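Local coordinates for putative capsular polysaccharide biosynthesis protein (Streptococcus pneumoniae serotype 4, PDB 6EWJ) that probably acts as a pyridoxal phosphate-dependent sugar aminotransferase in teichoic acid biosynthesis, transferring an amino group to a sugar substrate, at residues Tyr351-Leu356 against Ala375-Glu380; Phe365-Thr368 against Ala373-Phe376; Thr89-Cys94 against Thr358-Leu363. All blocks are in the same frame, centred on the assembly; numbering follows the deposited sequence.

Interaction 1. Residues Tyr351-Leu356 against Ala375-Glu380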
# COMPACT_ATOMS: atom_id res chain seq x y z
N TYR A 351 20.69 -14.75 -3.46
CA TYR A 351 19.76 -14.32 -4.52
C TYR A 351 20.53 -14.22 -5.81
O TYR A 351 21.75 -14.22 -5.82
CB TYR A 351 19.27 -12.91 -4.30
CG TYR A 351 18.42 -12.63 -3.09
CD1 TYR A 351 17.06 -12.81 -3.13
CD2 TYR A 351 19.00 -12.15 -1.89
CE1 TYR A 351 16.26 -12.53 -2.01
CE2 TYR A 351 18.18 -11.86 -0.78
CZ TYR A 351 16.80 -12.06 -0.86
OH TYR A 351 15.95 -11.77 0.25
N LYS A 352 19.80 -14.16 -6.92
CA LYS A 352 20.36 -13.67 -8.15
C LYS A 352 20.86 -12.28 -7.87
O LYS A 352 20.13 -11.50 -7.29
CB LYS A 352 19.27 -13.53 -9.22
CG LYS A 352 18.83 -14.82 -9.79
CD LYS A 352 18.04 -14.56 -11.08
CE LYS A 352 17.77 -15.84 -11.78
NZ LYS A 352 16.85 -15.63 -12.96
N PRO A 353 22.10 -11.93 -8.28
CA PRO A 353 22.55 -10.58 -8.07
C PRO A 353 21.67 -9.68 -8.95
O PRO A 353 21.22 -10.11 -10.01
CB PRO A 353 23.98 -10.59 -8.62
CG PRO A 353 24.40 -12.01 -8.51
CD PRO A 353 23.17 -12.80 -8.79
N LEU A 354 21.46 -8.45 -8.50
CA LEU A 354 20.57 -7.51 -9.21
C LEU A 354 20.89 -7.38 -10.71
O LEU A 354 19.98 -7.40 -11.48
CB LEU A 354 20.58 -6.17 -8.52
CG LEU A 354 20.06 -6.23 -7.06
CD1 LEU A 354 20.01 -4.82 -6.53
CD2 LEU A 354 18.67 -6.84 -6.89
N PRO A 355 22.21 -7.33 -11.08
CA PRO A 355 22.57 -7.20 -12.49
C PRO A 355 22.16 -8.35 -13.36
O PRO A 355 22.16 -8.17 -14.54
CB PRO A 355 24.09 -7.07 -12.44
CG PRO A 355 24.38 -6.51 -11.10
CD PRO A 355 23.40 -7.18 -10.22
N LEU A 356 21.74 -9.49 -12.78
CA LEU A 356 21.18 -10.58 -13.60
C LEU A 356 19.75 -10.32 -14.05
O LEU A 356 19.32 -10.92 -15.01
CB LEU A 356 21.23 -11.94 -12.90
CG LEU A 356 22.59 -12.68 -12.77
CD1 LEU A 356 22.37 -14.10 -12.24
CD2 LEU A 356 23.32 -12.75 -14.08
N ALA A 375 29.68 -15.08 -7.64
CA ALA A 375 30.28 -16.31 -7.13
C ALA A 375 29.50 -16.78 -5.90
O ALA A 375 29.30 -17.97 -5.71
CB ALA A 375 31.78 -16.13 -6.85
N PHE A 376 29.00 -15.84 -5.10
CA PHE A 376 28.14 -16.18 -3.95
C PHE A 376 26.86 -16.87 -4.38
O PHE A 376 26.49 -17.89 -3.82
CB PHE A 376 27.79 -14.91 -3.18
CG PHE A 376 26.95 -15.14 -1.96
CD1 PHE A 376 25.56 -15.14 -2.06
CD2 PHE A 376 27.54 -15.32 -0.72
CE1 PHE A 376 24.76 -15.32 -0.93
CE2 PHE A 376 26.75 -15.51 0.42
CZ PHE A 376 25.36 -15.50 0.32
N PHE A 377 26.21 -16.27 -5.37
CA PHE A 377 24.98 -16.79 -6.00
C PHE A 377 25.15 -18.14 -6.65
O PHE A 377 24.33 -19.04 -6.47
CB PHE A 377 24.48 -15.80 -7.04
CG PHE A 377 23.62 -16.42 -8.12
CD1 PHE A 377 22.31 -16.85 -7.84
CD2 PHE A 377 24.10 -16.54 -9.43
CE1 PHE A 377 21.53 -17.46 -8.82
CE2 PHE A 377 23.31 -17.14 -10.40
CZ PHE A 377 22.01 -17.58 -10.09
N GLU A 378 26.21 -18.29 -7.41
CA GLU A 378 26.45 -19.48 -8.18
C GLU A 378 26.28 -20.85 -7.47
O GLU A 378 25.75 -21.80 -8.07
CB GLU A 378 27.88 -19.41 -8.79
CG GLU A 378 28.09 -20.37 -9.95
CD GLU A 378 29.53 -20.44 -10.44
OE1 GLU A 378 30.41 -19.69 -9.96
OE2 GLU A 378 29.76 -21.23 -11.35
N ASN A 379 26.77 -20.97 -6.24
CA ASN A 379 26.74 -22.23 -5.49
C ASN A 379 25.84 -22.17 -4.24
O ASN A 379 25.94 -23.02 -3.36
CB ASN A 379 28.15 -22.69 -5.14
CG ASN A 379 28.89 -21.72 -4.24
OD1 ASN A 379 28.61 -20.51 -4.22
ND2 ASN A 379 29.87 -22.22 -3.53
N GLU A 380 24.95 -21.20 -4.20
CA GLU A 380 24.14 -20.93 -3.05
C GLU A 380 22.85 -21.73 -3.13
O GLU A 380 22.18 -21.75 -4.19
CB GLU A 380 23.85 -19.44 -2.93
CG GLU A 380 23.27 -19.02 -1.58
CD GLU A 380 21.78 -19.31 -1.42
OE1 GLU A 380 21.01 -19.25 -2.40
OE2 GLU A 380 21.33 -19.59 -0.27
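The loop that brings Tyr351 to the pyridoxal phosphate site of this DegT/DnrJ/EryC1-family aminotransferase rests on the last turn of helix 371-378, where Phe377 touches Tyr351, Lys352, Pro353 and Leu356. A cis peptide bond precedes Tyr351, a residue seen to bind the cofactor in this protein, although no cofactor is bound to this chain. The backbone of Tyr351 faces the helix while its phenol ring runs the other way, toward His179, another cofactor-binding residue; the two segments come closest in backbone here, with 6.0 Å between the CA atoms of Tyr351 and Phe377. Phe377 has its CG anti to the backbone N (chi1 156°), and the ring turns its CD1-CE1 flank to Tyr351 and Lys352 and its CD2-CE2 flank to Leu356. Tyr351 O sits 3.4 Å from Phe377 CD1 and equally near the CB of that residue, a van der Waals contact between a carbonyl and the root of the ring. Pro353 crosses Phe377 at about a right angle, and its CD meets Phe377 CG at 3.7 Å. Lys352 instead lies alongside the phenyl group and points the same way. Its aliphatic chain, extended beyond CG, carries the ammonium past the ring to a salt bridge with Glu254 of the second subunit, and Trp253 of that subunit packs on both Lys352 and Phe377. The contact therefore combines apolar packing within one chain with the dimer interface. Beyond the helix, Glu380 ties the two segments together indirectly, since its OE1 accepts a hydrogen bond from the backbone N of His350. On the other flank of the ring, Leu356 slants across with one methyl branch, its CD1 3.7 Å from Phe377 CE2.

Interaction 2. Residues Phe365-Thr368 against Ala373-Phe376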
# COMPACT_ATOMS: atom_id res chain seq x y z
N PHE A 365 23.29 -1.86 -15.52
CA PHE A 365 24.11 -2.66 -14.60
C PHE A 365 24.58 -3.96 -15.23
O PHE A 365 23.82 -4.64 -15.92
CB PHE A 365 23.38 -2.90 -13.29
CG PHE A 365 23.11 -1.64 -12.55
CD1 PHE A 365 24.08 -1.07 -11.74
CD2 PHE A 365 21.91 -0.96 -12.72
CE1 PHE A 365 23.81 0.12 -11.06
CE2 PHE A 365 21.67 0.24 -12.10
CZ PHE A 365 22.61 0.79 -11.27
N ASP A 366 25.84 -4.29 -15.00
CA ASP A 366 26.51 -5.38 -15.74
C ASP A 366 27.15 -6.36 -14.74
O ASP A 366 27.97 -5.95 -13.93
CB ASP A 366 27.56 -4.76 -16.67
CG ASP A 366 28.26 -5.77 -17.54
OD1 ASP A 366 28.26 -6.99 -17.25
OD2 ASP A 366 28.85 -5.32 -18.53
N MET A 367 26.72 -7.61 -14.81
CA MET A 367 27.15 -8.67 -13.91
C MET A 367 28.66 -8.84 -13.82
O MET A 367 29.18 -9.15 -12.73
CB MET A 367 26.53 -10.03 -14.30
CG MET A 367 26.67 -11.12 -13.22
SD MET A 367 25.68 -10.82 -11.69
CE MET A 367 26.84 -10.01 -10.60
N THR A 368 29.35 -8.58 -14.93
CA THR A 368 30.82 -8.70 -14.96
C THR A 368 31.52 -7.70 -14.01
O THR A 368 32.68 -7.90 -13.67
CB THR A 368 31.42 -8.56 -16.39
OG1 THR A 368 31.17 -7.24 -16.92
CG2 THR A 368 30.82 -9.62 -17.35
N ALA A 373 29.63 -11.10 -6.10
CA ALA A 373 28.18 -11.29 -6.03
C ALA A 373 27.78 -12.50 -6.81
O ALA A 373 27.01 -13.35 -6.33
CB ALA A 373 27.42 -10.04 -6.53
N TYR A 374 28.29 -12.60 -8.04
CA TYR A 374 28.03 -13.78 -8.87
C TYR A 374 28.47 -15.08 -8.18
O TYR A 374 27.78 -16.08 -8.24
CB TYR A 374 28.70 -13.66 -10.25
CG TYR A 374 28.26 -14.79 -11.13
CD1 TYR A 374 27.01 -14.71 -11.79
CD2 TYR A 374 29.03 -15.95 -11.30
CE1 TYR A 374 26.56 -15.75 -12.55
CE2 TYR A 374 28.58 -16.99 -12.08
CZ TYR A 374 27.35 -16.87 -12.71
OH TYR A 374 26.87 -17.87 -13.51
N ALA A 375 29.68 -15.08 -7.64
CA ALA A 375 30.28 -16.31 -7.13
C ALA A 375 29.50 -16.78 -5.90
O ALA A 375 29.30 -17.97 -5.71
CB ALA A 375 31.78 -16.13 -6.85
N PHE A 376 29.00 -15.84 -5.10
CA PHE A 376 28.14 -16.18 -3.95
C PHE A 376 26.86 -16.87 -4.38
O PHE A 376 26.49 -17.89 -3.82
CB PHE A 376 27.79 -14.91 -3.18
CG PHE A 376 26.95 -15.14 -1.96
CD1 PHE A 376 25.56 -15.14 -2.06
CD2 PHE A 376 27.54 -15.32 -0.72
CE1 PHE A 376 24.76 -15.32 -0.93
CE2 PHE A 376 26.75 -15.51 0.42
CZ PHE A 376 25.36 -15.50 0.32
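Apolar contacts come first: Met367 lays its thioether chain against the side of helix 371-378 that carries Ala373 and Tyr374. Its CG leaves anti to the backbone N (chi1 -166°), and bends at the next two torsions turn the terminal methyl in against the helix. There Met367 CE lies 4.1 Å from Ala373 CB and also close to the backbone N of Tyr374. Nearer the root of the chain, Met367 CG approaches Tyr374 CD1 at 3.9 Å, the two side chains crossing at about a right angle. The sulfur adds a Met-aromatic contact: Met367 SD stands at the edge of the Tyr374 ring, 5.5 Å from its centroid.

Polar bonds act within segment 365-368. The backbone N of Thr368 donates to Asp366 OD1 at 3.0 Å, from above the carboxylate plane, and Thr368 OG1 gives the same oxygen a weak second bond. On the helix, Ala373 N is hydrogen-bonded to Asp108 OD1.

The arrangement is an Asx turn leading into the 3-10 segment that begins at Met367, with the intervening methionine folded back on the helix that follows in the chain.

Interaction 3. Residues Thr89-Cys94 against Thr358-Leu363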
# COMPACT_ATOMS: atom_id res chain seq x y z
N THR A 89 21.37 -8.58 -3.26
CA THR A 89 20.21 -8.37 -2.40
C THR A 89 18.91 -8.62 -3.19
O THR A 89 18.95 -8.92 -4.38
CB THR A 89 20.17 -6.95 -1.81
OG1 THR A 89 19.11 -6.86 -0.85
CG2 THR A 89 19.99 -5.90 -2.86
N TYR A 90 17.78 -8.55 -2.47
CA TYR A 90 16.49 -8.68 -3.07
C TYR A 90 16.13 -7.41 -3.87
O TYR A 90 16.53 -6.31 -3.49
CB TYR A 90 15.45 -8.91 -1.98
CG TYR A 90 14.04 -9.19 -2.52
CD1 TYR A 90 13.80 -10.25 -3.40
CD2 TYR A 90 12.95 -8.46 -2.07
CE1 TYR A 90 12.51 -10.53 -3.89
CE2 TYR A 90 11.66 -8.72 -2.56
CZ TYR A 90 11.45 -9.75 -3.47
OH TYR A 90 10.14 -10.00 -3.89
N THR A 91 15.36 -7.56 -4.96
CA THR A 91 15.03 -6.40 -5.78
C THR A 91 14.44 -5.19 -4.99
O THR A 91 14.73 -4.04 -5.33
CB THR A 91 14.06 -6.74 -6.94
OG1 THR A 91 13.85 -5.56 -7.71
CG2 THR A 91 12.73 -7.31 -6.46
N ALA A 92 13.59 -5.47 -4.00
CA ALA A 92 12.93 -4.44 -3.22
C ALA A 92 13.88 -3.45 -2.50
O ALA A 92 13.50 -2.28 -2.31
CB ALA A 92 11.99 -5.07 -2.25
N SER A 93 15.11 -3.88 -2.17
CA SER A 93 16.11 -2.96 -1.59
C SER A 93 16.47 -1.84 -2.58
O SER A 93 16.87 -0.77 -2.16
CB SER A 93 17.41 -3.68 -1.14
OG SER A 93 17.18 -4.97 -0.56
N CYS A 94 16.38 -2.12 -3.87
CA CYS A 94 16.82 -1.25 -4.93
C CYS A 94 15.72 -0.53 -5.67
O CYS A 94 15.89 0.64 -6.08
CB CYS A 94 17.65 -2.08 -5.91
SG CYS A 94 18.64 -1.06 -7.05
N THR A 358 16.50 -8.47 -15.57
CA THR A 358 16.18 -7.58 -16.68
C THR A 358 16.02 -6.10 -16.34
O THR A 358 16.59 -5.26 -17.01
CB THR A 358 14.92 -8.12 -17.41
OG1 THR A 358 15.22 -9.43 -17.92
CG2 THR A 358 14.39 -7.18 -18.52
N ALA A 359 15.30 -5.80 -15.27
CA ALA A 359 15.08 -4.42 -14.88
C ALA A 359 16.36 -3.63 -14.67
O ALA A 359 16.44 -2.46 -15.05
CB ALA A 359 14.23 -4.39 -13.61
N TYR A 360 17.37 -4.28 -14.05
CA TYR A 360 18.61 -3.59 -13.71
C TYR A 360 19.63 -3.66 -14.84
O TYR A 360 20.37 -2.69 -15.09
CB TYR A 360 19.16 -4.14 -12.37
CG TYR A 360 18.13 -3.92 -11.28
CD1 TYR A 360 17.80 -2.66 -10.88
CD2 TYR A 360 17.41 -4.99 -10.73
CE1 TYR A 360 16.83 -2.44 -9.90
CE2 TYR A 360 16.43 -4.79 -9.74
CZ TYR A 360 16.15 -3.52 -9.32
OH TYR A 360 15.17 -3.26 -8.37
N LYS A 361 19.63 -4.77 -15.56
CA LYS A 361 20.29 -4.83 -16.88
C LYS A 361 19.88 -3.64 -17.72
O LYS A 361 20.72 -3.00 -18.40
CB LYS A 361 19.82 -6.11 -17.60
CG LYS A 361 20.63 -7.36 -17.36
CD LYS A 361 20.02 -8.57 -18.12
CE LYS A 361 21.00 -9.45 -18.83
NZ LYS A 361 20.51 -10.86 -18.95
N ASN A 362 18.56 -3.39 -17.76
CA ASN A 362 18.00 -2.31 -18.57
C ASN A 362 18.42 -0.93 -18.11
O ASN A 362 18.35 0.01 -18.87
CB ASN A 362 16.47 -2.44 -18.62
CG ASN A 362 15.99 -3.52 -19.61
OD1 ASN A 362 16.79 -4.12 -20.30
ND2 ASN A 362 14.69 -3.79 -19.62
N LEU A 363 18.85 -0.81 -16.87
CA LEU A 363 19.43 0.44 -16.35
C LEU A 363 20.96 0.52 -16.44
O LEU A 363 21.57 1.38 -15.84
CB LEU A 363 18.95 0.63 -14.91
CG LEU A 363 17.44 0.79 -14.75
CD1 LEU A 363 17.07 0.75 -13.26
CD2 LEU A 363 16.89 2.06 -15.40
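The Tyr360 ring meets Thr91 at its edge, near the ring plane, while Cys94 comes at it obliquely from the end of segment 89-94. A second flat group, the Tyr90 ring, has one face covered within its own segment by Thr91 CG2, which lies over the ring centre. The two branches of Thr91 thus have separate tasks, the methyl on Tyr90 and the hydroxyl on Tyr360.

Thr91 OG1 and Tyr360 OH are hydrogen-bonded at 2.7 Å, and either could be the donor. With OG1 of Thr91 anti to its own N (chi1 -178°), the hydroxyl comes beside the phenol, and the two side chains cross at about a right angle. The carbonyl of Thr91 is also near, 3.2 Å from O to Tyr360 OH, and it accepts a backbone bond from Cys94 N. Cys94 SG is 3.6 Å from Tyr360 CE1. The same SG stands 4.5 Å from the centroid of the Tyr360 ring, obliquely at 44° off the normal, giving a sulfur-aromatic contact. Cys94 CB lies nearer the hydroxyl end, 3.7 Å from Tyr360 OH; the hydroxyl end of the ring is thus met by threonine on its CE2 side and by cysteine on its CE1 side.

Leu354 touches both Cys94 and Tyr360, and Met106 of strand 103-107 adds to the apolar surroundings of the phenol. Ile257 of the second subunit packs on Thr91, and Asp256 of that subunit is hydrogen-bonded to Thr358 OG1. Within segment 89-94, Thr89 OG1 donates to Ser93 OG at 2.7 Å, and Ser93 OG is also bonded to Asp176.

This buried junction joins the start of helix 92-99, in the domain with the mixed seven-stranded sheet of the PLP-dependent aminotransferase fold, to the short helix 358-361 beside the dimer interface.

The three contacts gather on one side of the chain's centre. Interactions 1 and 2 are about 7 Å apart between centres, and each is about 12 Å from interaction 3. Interactions 1 and 2 share helix 371-378 and touch directly, Pro353 CB meeting Met367 SD at 3.5 Å. Interaction 3 reaches back to the far earlier segment 89-94, and its segments alternate with those of interaction 1 along the chain; interaction 2 follows interaction 3 in series. Leu354 and Tyr351 of interaction 1 pack on Thr89 and Tyr90. Interactions 1 and 3 also touch the second subunit, linking the region around the cofactor-binding Tyr351 to the dimer interface.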